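Local coordinates for stage II sporulation protein Q (Bacillus subtilis, PDB 3TUF) that forms, together with SpoIIIAH, an intercellular channel between mother cell and forespore during sporulation and takes part in forespore engulfment, at residues V54-Y58 / A69-T73; K92-A98 / N146-S152; T103-A107 / V135-Q139. All coordinates share one frame; numbering follows the deposited sequence.

Overall arrangement
From the N terminus, contact 1 comes first: the end of strand 51-55 runs into a loop, the chain turns back through helix 64-69, and A69-T73 packs on V54-Y58, closing a short loop. Further on, K92-A98 opens contact 2, which closes only when N146-S152 pairs with it in the three-stranded sheet. Nested inside that loop is contact 3, where strand 102-110 meets the segment V135-Q139. Contacts 2 and 3 touch, with a probable hydrogen bond between Ile149 O and Ser136 N, and their centres lie about 13 Å apart. Contact 1 sits across the chain's centre from both, yet reaches the same large antiparallel sheet as contact 3.

Contact 1 (V54-Y58 / A69-T73)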
loop_
_atom_site.group_PDB
_atom_site.type_symbol
_atom_site.label_atom_id
_atom_site.label_comp_id
_atom_site.label_asym_id
_atom_site.label_seq_id
_atom_site.Cartn_x
_atom_site.Cartn_y
_atom_site.Cartn_z
ATOM N N VAL A 54 9.555 4.455 -38.994
ATOM C CA VAL A 54 9.179 3.035 -38.769
ATOM C C VAL A 54 8.639 2.744 -37.361
ATOM O O VAL A 54 8.226 1.625 -37.057
ATOM C CB VAL A 54 10.328 2.092 -39.039
ATOM C CG1 VAL A 54 10.549 2.029 -40.555
ATOM C CG2 VAL A 54 11.616 2.512 -38.165
ATOM N N LYS A 55 8.694 3.747 -36.493
ATOM C CA LYS A 55 7.963 3.698 -35.265
ATOM C C LYS A 55 7.641 5.098 -34.768
ATOM O O LYS A 55 8.470 6.046 -34.858
ATOM C CB LYS A 55 8.694 2.898 -34.202
ATOM C CG LYS A 55 7.850 2.696 -32.913
ATOM C CD LYS A 55 8.762 2.347 -31.671
ATOM C CE LYS A 55 9.495 0.991 -31.855
ATOM N NZ LYS A 55 8.560 -0.006 -32.474
ATOM N N LYS A 56 6.406 5.186 -34.261
ATOM C CA LYS A 56 5.763 6.432 -33.803
ATOM C C LYS A 56 5.791 6.519 -32.275
ATOM O O LYS A 56 6.018 5.495 -31.592
ATOM C CB LYS A 56 4.290 6.491 -34.283
ATOM C CG LYS A 56 4.111 6.659 -35.761
ATOM C CD LYS A 56 2.586 6.516 -36.091
ATOM C CE LYS A 56 2.367 6.464 -37.611
ATOM N NZ LYS A 56 0.947 6.164 -38.009
ATOM N N PHE A 57 5.557 7.745 -31.778
ATOM C CA PHE A 57 5.520 8.060 -30.390
ATOM C C PHE A 57 4.190 7.465 -29.853
ATOM O O PHE A 57 3.172 7.601 -30.459
ATOM C CB PHE A 57 5.560 9.577 -30.305
ATOM C CG PHE A 57 5.350 10.109 -28.933
ATOM C CD1 PHE A 57 4.083 10.135 -28.366
ATOM C CD2 PHE A 57 6.420 10.592 -28.196
ATOM C CE1 PHE A 57 3.879 10.653 -27.029
ATOM C CE2 PHE A 57 6.242 11.105 -26.871
ATOM C CZ PHE A 57 4.993 11.138 -26.283
ATOM N N TYR A 58 4.238 6.804 -28.702
ATOM C CA TYR A 58 3.040 6.172 -28.152
ATOM C C TYR A 58 1.947 7.183 -27.791
ATOM O O TYR A 58 2.193 8.125 -27.039
ATOM C CB TYR A 58 3.398 5.329 -26.925
ATOM C CG TYR A 58 2.279 4.428 -26.453
ATOM C CD1 TYR A 58 1.364 4.863 -25.504
ATOM C CD2 TYR A 58 2.138 3.141 -26.956
ATOM C CE1 TYR A 58 0.340 4.044 -25.070
ATOM C CE2 TYR A 58 1.117 2.314 -26.528
ATOM C CZ TYR A 58 0.221 2.770 -25.584
ATOM O OH TYR A 58 -0.797 1.951 -25.155
ATOM N N ALA A 69 1.985 -1.095 -32.065
ATOM C CA ALA A 69 3.086 -0.848 -32.913
ATOM C C ALA A 69 3.914 0.302 -32.365
ATOM O O ALA A 69 5.010 0.495 -32.870
ATOM C CB ALA A 69 2.592 -0.568 -34.360
ATOM N N ALA A 70 3.446 1.069 -31.366
ATOM C CA ALA A 70 4.319 2.131 -30.753
ATOM C C ALA A 70 5.015 1.630 -29.469
ATOM O O ALA A 70 5.349 2.420 -28.532
ATOM C CB ALA A 70 3.548 3.454 -30.464
ATOM N N LEU A 71 5.221 0.313 -29.409
ATOM C CA LEU A 71 5.892 -0.263 -28.256
ATOM C C LEU A 71 7.349 -0.548 -28.556
ATOM O O LEU A 71 7.689 -1.039 -29.657
ATOM C CB LEU A 71 5.209 -1.544 -27.779
ATOM C CG LEU A 71 3.881 -1.412 -27.024
ATOM C CD1 LEU A 71 3.416 -2.810 -26.638
ATOM C CD2 LEU A 71 3.896 -0.483 -25.764
ATOM N N VAL A 72 8.192 -0.232 -27.583
ATOM C CA VAL A 72 9.578 -0.673 -27.614
ATOM C C VAL A 72 9.700 -2.062 -26.970
ATOM O O VAL A 72 9.398 -2.196 -25.808
ATOM C CB VAL A 72 10.458 0.300 -26.857
ATOM C CG1 VAL A 72 11.797 -0.346 -26.570
ATOM C CG2 VAL A 72 10.587 1.585 -27.674
ATOM N N THR A 73 10.142 -3.044 -27.731
ATOM C CA THR A 73 10.346 -4.376 -27.225
ATOM C C THR A 73 11.804 -4.723 -27.023
ATOM O O THR A 73 12.595 -4.711 -27.941
ATOM C CB THR A 73 9.815 -5.409 -28.166
ATOM O OG1 THR A 73 8.529 -5.021 -28.614
ATOM C CG2 THR A 73 9.710 -6.713 -27.482
HETATM O O HOH W 1 6.783 -0.535 -34.746
HETATM O O HOH W 2 4.753 3.082 -34.453
#
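At the end of strand 51-55, where a classic beta bulge sets Val54 and Lys55 both against Asp85, Lys55 and Ala70 bring the outgoing loop against the start of the hairpin 71-73/77-80. Lys55 reaches over with its whole side chain. With Lys55 CG anti to the backbone N (chi1 -174°), the chain is carried along Ala69, Lys55 CG lying 3.6 Å from Ala69 O; it then bends at its last two torsions, and Lys55 NZ donates to Leu71 O at 3.1 Å. The ammonium comes in from above that carbonyl, 42° out of its plane. A water accepts from Lys55 NZ at 2.9 Å and donates to Ala69 O, and Asp160 adds a salt bridge, giving the buried ammonium three partners. A second water accepts from Lys56 N and donates to the same Ala69 O, linking the two backbones through water.

Residues 55-58 and 69-72 run 85° apart. The contact joins the end of a strand of the large antiparallel sheet to the separate two-stranded hairpin. Ser81, just past that hairpin, is shared: it makes backbone hydrogen bonds with both Tyr58 and Ala70. Shortening the Lys55 side chain to that of an alanine is likely to leave Leu71 O without this donor and take the salt bridge from Asp160.

The Ala70 methyl, CB, points at the backbone of 54-58, 3.4 Å from Lys56 O and 3.6 Å from Tyr58 CA. The Tyr58 ring presents its edge to Ala70 O, with CD2 3.8 Å from Ala70 CB. Leu71 runs alongside Tyr58, pointing the same way, and its CD2 approaches Tyr58 CE2 obliquely at 4.0 Å. SpoIIIAH packs on this pair, Thr173 of its chain on Tyr58 and Ile176 of its chain on Leu71.

Contact 2 (K92-A98 / N146-S152); sequences KDFDVSA and NQVIGKS
Asp95 and Lys151, a non-hydrogen-bonded antiparallel pair, lie side by side and close a salt bridge, Asp95 OD1 to Lys151 NZ at 2.5 Å. Lys151 bends at its last two torsions to bring NZ there, its CD passing 3.7 Å from Asp93 CB. Phe94 takes Ser152 CB over one ring face, a CH-pi contact 3.5 Å from the centroid. Beside it, Ser152 N donates to Phe94 O at 2.8 Å, almost head-on to the carbonyl (C=O...N 165°), and Phe94 N reaches Ser152 OG at 3.3 Å.

Further along, Ile149 and Gly150 both face Val96 in a classic beta bulge, and Val96 O accepts from both amides, more closely from Ile149 N at 2.7 Å. Past the bulge, Asn146 N donates to Ala98 O at 2.6 Å, in the carbonyl plane.

Asn163 positions the Ser152 end, bonding Ser152 OG and Asp93 OD1, while Tyr129 and Val165 of the large sheet cover Val96. The small sheet thus lays its apolar side on the large one within the M23 peptidase-like domain. Its charged pair lies on the other side, where the carboxylate probably steadies the bent lysine.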
loop_
_atom_site.group_PDB
_atom_site.type_symbol
_atom_site.label_atom_id
_atom_site.label_comp_id
_atom_site.label_asym_id
_atom_site.label_seq_id
_atom_site.Cartn_x
_atom_site.Cartn_y
_atom_site.Cartn_z
ATOM N N LYS A 92 19.896 1.021 -44.991
ATOM C CA LYS A 92 21.289 1.457 -45.130
ATOM C C LYS A 92 21.532 2.625 -44.170
ATOM O O LYS A 92 20.593 3.353 -43.763
ATOM C CB LYS A 92 21.589 1.935 -46.557
ATOM C CG LYS A 92 21.442 0.907 -47.681
ATOM C CD LYS A 92 21.398 1.598 -49.062
ATOM C CE LYS A 92 20.880 0.655 -50.180
ATOM N NZ LYS A 92 21.107 1.260 -51.522
ATOM N N ASP A 93 22.800 2.812 -43.828
ATOM C CA ASP A 93 23.250 3.879 -42.957
ATOM C C ASP A 93 22.831 5.210 -43.512
ATOM O O ASP A 93 22.770 5.364 -44.741
ATOM C CB ASP A 93 24.783 3.889 -42.892
ATOM C CG ASP A 93 25.342 2.858 -41.936
ATOM O OD1 ASP A 93 24.576 2.190 -41.205
ATOM O OD2 ASP A 93 26.572 2.701 -41.896
ATOM N N PHE A 94 22.592 6.196 -42.655
ATOM C CA PHE A 94 22.346 7.502 -43.195
ATOM C C PHE A 94 22.702 8.525 -42.153
ATOM O O PHE A 94 22.874 8.194 -40.950
ATOM C CB PHE A 94 20.870 7.600 -43.596
ATOM C CG PHE A 94 19.876 7.355 -42.420
ATOM C CD1 PHE A 94 19.467 8.448 -41.605
ATOM C CD2 PHE A 94 19.359 6.053 -42.140
ATOM C CE1 PHE A 94 18.603 8.255 -40.491
ATOM C CE2 PHE A 94 18.491 5.842 -41.080
ATOM C CZ PHE A 94 18.109 6.953 -40.242
ATOM N N ASP A 95 22.815 9.773 -42.554
ATOM C CA ASP A 95 23.426 10.736 -41.661
ATOM C C ASP A 95 22.318 11.379 -40.934
ATOM O O ASP A 95 21.307 11.725 -41.534
ATOM C CB ASP A 95 24.247 11.761 -42.438
ATOM C CG ASP A 95 25.403 11.089 -43.296
ATOM O OD1 ASP A 95 26.398 10.577 -42.691
ATOM O OD2 ASP A 95 25.316 11.081 -44.549
ATOM N N VAL A 96 22.485 11.489 -39.624
ATOM C CA VAL A 96 21.552 12.209 -38.779
ATOM C C VAL A 96 22.033 13.638 -38.519
ATOM O O VAL A 96 23.247 13.858 -38.355
ATOM C CB VAL A 96 21.553 11.492 -37.466
ATOM C CG1 VAL A 96 20.929 12.373 -36.263
ATOM C CG2 VAL A 96 20.955 10.104 -37.645
ATOM N N SER A 97 21.117 14.597 -38.423
ATOM C CA SER A 97 21.525 15.981 -38.192
ATOM C C SER A 97 20.625 16.711 -37.249
ATOM O O SER A 97 19.483 16.336 -37.024
ATOM C CB SER A 97 21.554 16.752 -39.506
ATOM O OG SER A 97 20.368 16.526 -40.208
ATOM N N ALA A 98 21.133 17.804 -36.730
ATOM C CA ALA A 98 20.444 18.484 -35.671
ATOM C C ALA A 98 19.153 19.076 -36.234
ATOM O O ALA A 98 19.126 19.756 -37.281
ATOM C CB ALA A 98 21.326 19.541 -35.038
ATOM N N ASN A 146 20.445 21.244 -39.025
ATOM C CA ASN A 146 20.903 20.469 -40.218
ATOM C C ASN A 146 22.365 20.081 -40.257
ATOM O O ASN A 146 22.868 19.444 -41.225
ATOM C CB ASN A 146 20.494 21.133 -41.535
ATOM C CG ASN A 146 19.007 21.078 -41.710
ATOM O OD1 ASN A 146 18.293 22.071 -41.496
ATOM N ND2 ASN A 146 18.501 19.877 -41.985
ATOM N N GLN A 147 23.058 20.446 -39.185
ATOM C CA GLN A 147 24.414 20.043 -39.046
ATOM C C GLN A 147 24.456 18.593 -38.642
ATOM O O GLN A 147 23.845 18.198 -37.625
ATOM C CB GLN A 147 25.081 20.890 -38.019
ATOM C CG GLN A 147 26.569 20.631 -38.030
ATOM C CD GLN A 147 27.295 21.358 -36.925
ATOM O OE1 GLN A 147 28.240 20.798 -36.388
ATOM N NE2 GLN A 147 26.893 22.585 -36.582
ATOM N N VAL A 148 25.150 17.792 -39.446
ATOM C CA VAL A 148 25.209 16.358 -39.193
ATOM C C VAL A 148 25.840 16.146 -37.847
ATOM O O VAL A 148 26.836 16.815 -37.501
ATOM C CB VAL A 148 26.040 15.621 -40.238
ATOM C CG1 VAL A 148 26.548 14.284 -39.702
ATOM C CG2 VAL A 148 25.190 15.429 -41.534
ATOM N N ILE A 149 25.254 15.230 -37.075
ATOM C CA ILE A 149 25.784 14.951 -35.774
ATOM C C ILE A 149 26.039 13.483 -35.544
ATOM O O ILE A 149 26.576 13.120 -34.501
ATOM C CB ILE A 149 24.885 15.493 -34.653
ATOM C CG1 ILE A 149 23.556 14.762 -34.659
ATOM C CG2 ILE A 149 24.762 17.071 -34.745
ATOM C CD1 ILE A 149 22.559 15.382 -33.709
ATOM N N GLY A 150 25.674 12.636 -36.490
ATOM C CA GLY A 150 26.036 11.222 -36.322
ATOM C C GLY A 150 25.566 10.367 -37.457
ATOM O O GLY A 150 25.184 10.922 -38.493
ATOM N N LYS A 151 25.610 9.036 -37.291
ATOM C CA LYS A 151 25.109 8.102 -38.331
ATOM C C LYS A 151 24.088 7.138 -37.728
ATOM O O LYS A 151 24.247 6.716 -36.586
ATOM C CB LYS A 151 26.229 7.273 -38.998
ATOM C CG LYS A 151 25.914 6.963 -40.482
ATOM C CD LYS A 151 27.054 6.321 -41.289
ATOM C CE LYS A 151 28.209 7.260 -41.796
ATOM N NZ LYS A 151 27.681 8.506 -42.411
ATOM N N SER A 152 23.058 6.788 -38.501
ATOM C CA SER A 152 22.147 5.782 -38.042
ATOM C C SER A 152 22.904 4.492 -37.665
ATOM O O SER A 152 24.013 4.220 -38.151
ATOM C CB SER A 152 21.161 5.456 -39.138
ATOM O OG SER A 152 21.687 4.457 -40.007
#

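Contact 3 (T103-A107 / V135-Q139)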
loop_
_atom_site.group_PDB
_atom_site.type_symbol
_atom_site.label_atom_id
_atom_site.label_comp_id
_atom_site.label_asym_id
_atom_site.label_seq_id
_atom_site.Cartn_x
_atom_site.Cartn_y
_atom_site.Cartn_z
ATOM N N THR A 103 23.186 23.321 -28.036
ATOM C CA THR A 103 24.458 22.918 -27.478
ATOM C C THR A 103 24.368 21.476 -27.097
ATOM O O THR A 103 23.426 21.074 -26.420
ATOM C CB THR A 103 24.736 23.680 -26.221
ATOM O OG1 THR A 103 24.746 25.069 -26.535
ATOM C CG2 THR A 103 26.080 23.278 -25.660
ATOM N N VAL A 104 25.368 20.705 -27.504
ATOM C CA VAL A 104 25.399 19.279 -27.246
ATOM C C VAL A 104 25.648 19.098 -25.777
ATOM O O VAL A 104 26.726 19.463 -25.293
ATOM C CB VAL A 104 26.545 18.583 -28.009
ATOM C CG1 VAL A 104 26.741 17.102 -27.508
ATOM C CG2 VAL A 104 26.277 18.672 -29.498
ATOM N N VAL A 105 24.670 18.565 -25.048
ATOM C CA VAL A 105 24.913 18.376 -23.644
ATOM C C VAL A 105 25.257 16.938 -23.371
ATOM O O VAL A 105 25.704 16.623 -22.314
ATOM C CB VAL A 105 23.767 18.918 -22.763
ATOM C CG1 VAL A 105 23.780 20.464 -22.809
ATOM C CG2 VAL A 105 22.390 18.342 -23.186
ATOM N N LYS A 106 25.102 16.065 -24.352
ATOM C CA LYS A 106 25.418 14.670 -24.096
ATOM C C LYS A 106 25.832 13.954 -25.354
ATOM O O LYS A 106 25.181 14.085 -26.399
ATOM C CB LYS A 106 24.216 13.945 -23.491
ATOM C CG LYS A 106 24.626 12.626 -22.886
ATOM C CD LYS A 106 23.555 11.567 -22.899
ATOM C CE LYS A 106 22.715 11.510 -21.626
ATOM N NZ LYS A 106 22.252 10.104 -21.507
ATOM N N ALA A 107 26.911 13.189 -25.271
ATOM C CA ALA A 107 27.341 12.399 -26.438
ATOM C C ALA A 107 28.119 11.178 -25.998
ATOM O O ALA A 107 29.339 11.297 -25.723
ATOM C CB ALA A 107 28.141 13.227 -27.329
ATOM N N VAL A 135 29.350 9.247 -34.097
ATOM C CA VAL A 135 29.031 10.569 -33.600
ATOM C C VAL A 135 30.029 11.519 -34.233
ATOM O O VAL A 135 31.203 11.153 -34.479
ATOM C CB VAL A 135 29.059 10.549 -32.041
ATOM C CG1 VAL A 135 29.272 11.922 -31.461
ATOM C CG2 VAL A 135 27.734 10.005 -31.539
ATOM N N SER A 136 29.559 12.715 -34.556
ATOM C CA SER A 136 30.388 13.704 -35.206
ATOM C C SER A 136 30.463 14.906 -34.260
ATOM O O SER A 136 30.952 15.968 -34.643
ATOM C CB SER A 136 29.787 14.071 -36.573
ATOM O OG SER A 136 29.497 12.879 -37.357
ATOM N N VAL A 137 29.981 14.735 -33.016
ATOM C CA VAL A 137 29.993 15.812 -32.004
ATOM C C VAL A 137 30.507 15.306 -30.665
ATOM O O VAL A 137 30.667 14.106 -30.462
ATOM C CB VAL A 137 28.574 16.461 -31.752
ATOM C CG1 VAL A 137 28.135 17.293 -32.910
ATOM C CG2 VAL A 137 27.508 15.399 -31.460
ATOM N N GLU A 138 30.734 16.229 -29.739
ATOM C CA GLU A 138 31.060 15.862 -28.360
ATOM C C GLU A 138 30.459 16.888 -27.378
ATOM O O GLU A 138 30.180 18.055 -27.757
ATOM C CB GLU A 138 32.576 15.799 -28.163
ATOM C CG GLU A 138 33.207 17.190 -28.107
ATOM C CD GLU A 138 34.720 17.146 -28.081
ATOM O OE1 GLU A 138 35.295 16.267 -27.407
ATOM O OE2 GLU A 138 35.344 17.997 -28.734
ATOM N N GLN A 139 30.271 16.473 -26.129
ATOM C CA GLN A 139 29.735 17.379 -25.120
ATOM C C GLN A 139 30.330 18.809 -25.240
ATOM O O GLN A 139 31.541 18.971 -25.371
ATOM C CB GLN A 139 30.026 16.814 -23.740
ATOM C CG GLN A 139 28.797 16.741 -22.925
ATOM C CD GLN A 139 29.114 16.659 -21.475
ATOM O OE1 GLN A 139 29.671 15.661 -21.009
ATOM N NE2 GLN A 139 28.779 17.715 -20.733
HETATM O O HOH W 3 30.835 13.916 -25.318
#
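Val104 and Val137 supply the main apolar contact, their side chains crossing at a slant. Val104 CG2, set anti to its own carbonyl carbon, meets Val137 CB at 3.9 Å. Ala107 CB points at the loop and is 4.1 Å from Glu138 CA.

Contacts of a carbon with a polar atom make up a second group. Val104 CG1 rests 3.6 Å from Glu138 O. The Gln139 side chain lies across the backbone at Val105, its CG 3.2 Å from Val105 O, and its CD and NE2 stay near the same oxygen.

Water supplies the polar link between the two segments: one molecule accepts from Gln139 N at 2.7 Å and donates to Ala107 O at 3.0 Å, bridging the two backbones.

Strand 102-110 carries a classic beta bulge at this point, Val105 and Lys106 both facing Glu118 of strand 116-120. On the loop side, Asp141 holds Glu138 N through its carboxylate. Val143 of strand 142-143 touches both Val104 and Val137, and Val137 also packs on Ile149 of strand 148-151, so the loop lies between strands 102-110 and 142-143 of the large sheet and strand 148-151 of the small one.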